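Local coordinates for N-acyl-D-glutamate deacylase (Bordetella bronchiseptica, PDB 3GIP), which probably hydrolyses N-acyl-D-glutamate to D-glutamate and a carboxylate, as a zinc-dependent member of the amidohydrolase superfamily, at residues S247-M252 and R261-N266. Numbering follows the deposited sequence.
Sequences SHHKCM and RATLAN. With ZN (zinc ion), chain F; FMT (formic acid), chain D.
His249 reaches from the loop after strand 243-246 to Thr263 on helix 260-272, and the two side chains approach from opposite directions, the hydroxyl lying at the edge of the ring and in its plane. NE2 of His249 and OG1 of Thr263 are 2.7 Å apart in a fairly straight hydrogen bond (159°) that either could donate. CG of His249 is anti to the backbone N (chi1 -166°), which carries the imidazole out to the helix. Beside this bond, CD2 of Leu264 packs against His249 CD2 at 4.1 Å, adding a small apolar contact at the same rim.

The residues on either side of His249 in the chain face the zinc centre. His248 binds the zinc ion through NE2 at 2.1 Å, alongside Cys95 and His218; Ser247 CB lies over the centre of one face of its ring and formate O2 over the opposite face, offset toward the rim. Lys250, its chain bent at chi3 and chi4, curls back so that NZ donates to His248 O at 2.9 Å. Lys250 NZ also donates to formate O2 at 2.7 Å, and Glu222 adds a salt bridge to this ammonium.

In this TIM-barrel family the metal ligands sit at the C-terminal ends of the strands. The loop after strand 243-246 joins the zinc centre to the outer helix layer: His249 and Thr263 both touch Val230 of helix 226-240, and His249 and Leu264 both rest on Leu279 of strand 277-281.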
loop_
_atom_site.group_PDB
_atom_site.type_symbol
_atom_site.label_atom_id
_atom_site.label_comp_id
_atom_site.label_asym_id
_atom_site.label_seq_id
_atom_site.Cartn_x
_atom_site.Cartn_y
_atom_site.Cartn_z
ATOM N N SER A 247 -9.358 -0.618 1.460
ATOM C CA SER A 247 -8.221 -0.953 0.613
ATOM C C SER A 247 -8.576 -1.283 -0.830
ATOM O O SER A 247 -9.628 -1.859 -1.107
ATOM C CB SER A 247 -7.461 -2.139 1.212
ATOM O OG SER A 247 -6.956 -1.819 2.498
ATOM N N HIS A 248 -7.664 -0.921 -1.731
ATOM C CA HIS A 248 -7.800 -1.176 -3.163
ATOM C C HIS A 248 -9.250 -1.340 -3.597
ATOM O O HIS A 248 -9.659 -2.396 -4.083
ATOM C CB HIS A 248 -6.965 -2.412 -3.566
ATOM C CG HIS A 248 -7.103 -3.593 -2.645
ATOM N ND1 HIS A 248 -8.318 -4.142 -2.301
ATOM C CD2 HIS A 248 -6.162 -4.377 -2.063
ATOM C CE1 HIS A 248 -8.125 -5.212 -1.553
ATOM N NE2 HIS A 248 -6.825 -5.379 -1.394
ATOM N N HIS A 249 -10.026 -0.276 -3.432
ATOM C CA HIS A 249 -11.437 -0.318 -3.775
ATOM C C HIS A 249 -11.639 -0.561 -5.260
ATOM O O HIS A 249 -11.020 0.092 -6.110
ATOM C CB HIS A 249 -12.132 0.967 -3.334
ATOM C CG HIS A 249 -13.624 0.870 -3.354
ATOM N ND1 HIS A 249 -14.295 -0.286 -3.012
ATOM C CD2 HIS A 249 -14.574 1.779 -3.672
ATOM C CE1 HIS A 249 -15.596 -0.084 -3.123
ATOM N NE2 HIS A 249 -15.791 1.161 -3.522
ATOM N N LYS A 250 -12.527 -1.502 -5.561
ATOM C CA LYS A 250 -12.785 -1.899 -6.936
ATOM C C LYS A 250 -14.081 -2.688 -7.031
ATOM O O LYS A 250 -14.641 -3.110 -6.017
ATOM C CB LYS A 250 -11.656 -2.813 -7.410
ATOM C CG LYS A 250 -11.681 -4.175 -6.700
ATOM C CD LYS A 250 -10.566 -5.099 -7.159
ATOM C CE LYS A 250 -9.256 -4.776 -6.478
ATOM N NZ LYS A 250 -9.279 -5.117 -5.015
ATOM N N CYS A 251 -14.528 -2.893 -8.266
ATOM C CA CYS A 251 -15.722 -3.674 -8.568
ATOM C C CYS A 251 -15.302 -4.686 -9.633
ATOM O O CYS A 251 -15.022 -4.323 -10.779
ATOM C CB CYS A 251 -16.839 -2.773 -9.093
ATOM S SG CYS A 251 -17.442 -1.601 -7.860
ATOM N N MET A 252 -15.242 -5.955 -9.243
ATOM C CA MET A 252 -14.820 -7.023 -10.142
ATOM C C MET A 252 -15.964 -7.715 -10.873
ATOM O O MET A 252 -17.031 -7.943 -10.300
ATOM C CB MET A 252 -14.011 -8.059 -9.360
ATOM C CG MET A 252 -12.745 -7.492 -8.726
ATOM S SD MET A 252 -11.814 -8.758 -7.831
ATOM C CE MET A 252 -11.070 -9.650 -9.214
ATOM N N ARG A 261 -20.620 3.629 -7.587
ATOM C CA ARG A 261 -21.424 4.821 -7.389
ATOM C C ARG A 261 -22.164 4.632 -6.070
ATOM O O ARG A 261 -22.290 5.564 -5.278
ATOM C CB ARG A 261 -22.383 5.017 -8.568
ATOM C CG ARG A 261 -21.607 5.173 -9.870
ATOM C CD ARG A 261 -22.418 5.714 -11.031
ATOM N NE ARG A 261 -21.545 5.920 -12.186
ATOM C CZ ARG A 261 -21.915 6.486 -13.328
ATOM N NH1 ARG A 261 -23.161 6.917 -13.489
ATOM N NH2 ARG A 261 -21.033 6.626 -14.312
ATOM N N ALA A 262 -22.607 3.403 -5.819
ATOM C CA ALA A 262 -23.319 3.085 -4.589
ATOM C C ALA A 262 -22.383 2.993 -3.382
ATOM O O ALA A 262 -22.702 3.504 -2.307
ATOM C CB ALA A 262 -24.081 1.776 -4.754
ATOM N N THR A 263 -21.230 2.347 -3.551
ATOM C CA THR A 263 -20.298 2.207 -2.433
ATOM C C THR A 263 -19.711 3.546 -2.008
ATOM O O THR A 263 -19.551 3.813 -0.816
ATOM C CB THR A 263 -19.137 1.243 -2.761
ATOM O OG1 THR A 263 -18.429 1.716 -3.913
ATOM C CG2 THR A 263 -19.665 -0.162 -3.022
ATOM N N LEU A 264 -19.381 4.389 -2.982
ATOM C CA LEU A 264 -18.830 5.702 -2.678
ATOM C C LEU A 264 -19.897 6.583 -2.033
ATOM O O LEU A 264 -19.585 7.443 -1.209
ATOM C CB LEU A 264 -18.292 6.359 -3.952
ATOM C CG LEU A 264 -17.078 5.646 -4.557
ATOM C CD1 LEU A 264 -16.713 6.301 -5.883
ATOM C CD2 LEU A 264 -15.904 5.698 -3.584
ATOM N N ALA A 265 -21.154 6.368 -2.406
ATOM C CA ALA A 265 -22.250 7.141 -1.830
ATOM C C ALA A 265 -22.386 6.757 -0.361
ATOM O O ALA A 265 -22.656 7.602 0.496
ATOM C CB ALA A 265 -23.554 6.853 -2.574
ATOM N N ASN A 266 -22.181 5.474 -0.076
ATOM C CA ASN A 266 -22.276 4.964 1.288
ATOM C C ASN A 266 -21.117 5.534 2.095
ATOM O O ASN A 266 -21.284 5.963 3.240
ATOM C CB ASN A 266 -22.214 3.436 1.268
ATOM C CG ASN A 266 -22.754 2.814 2.538
ATOM O OD1 ASN A 266 -23.166 3.514 3.461
ATOM N ND2 ASN A 266 -22.756 1.486 2.588
HETATM ZN ZN ZN F . -5.969 -7.009 -0.368
HETATM C C FMT D . -6.002 -6.948 -5.217
HETATM O O1 FMT D . -5.067 -7.239 -5.921
HETATM O O2 FMT D . -6.670 -5.811 -5.436
#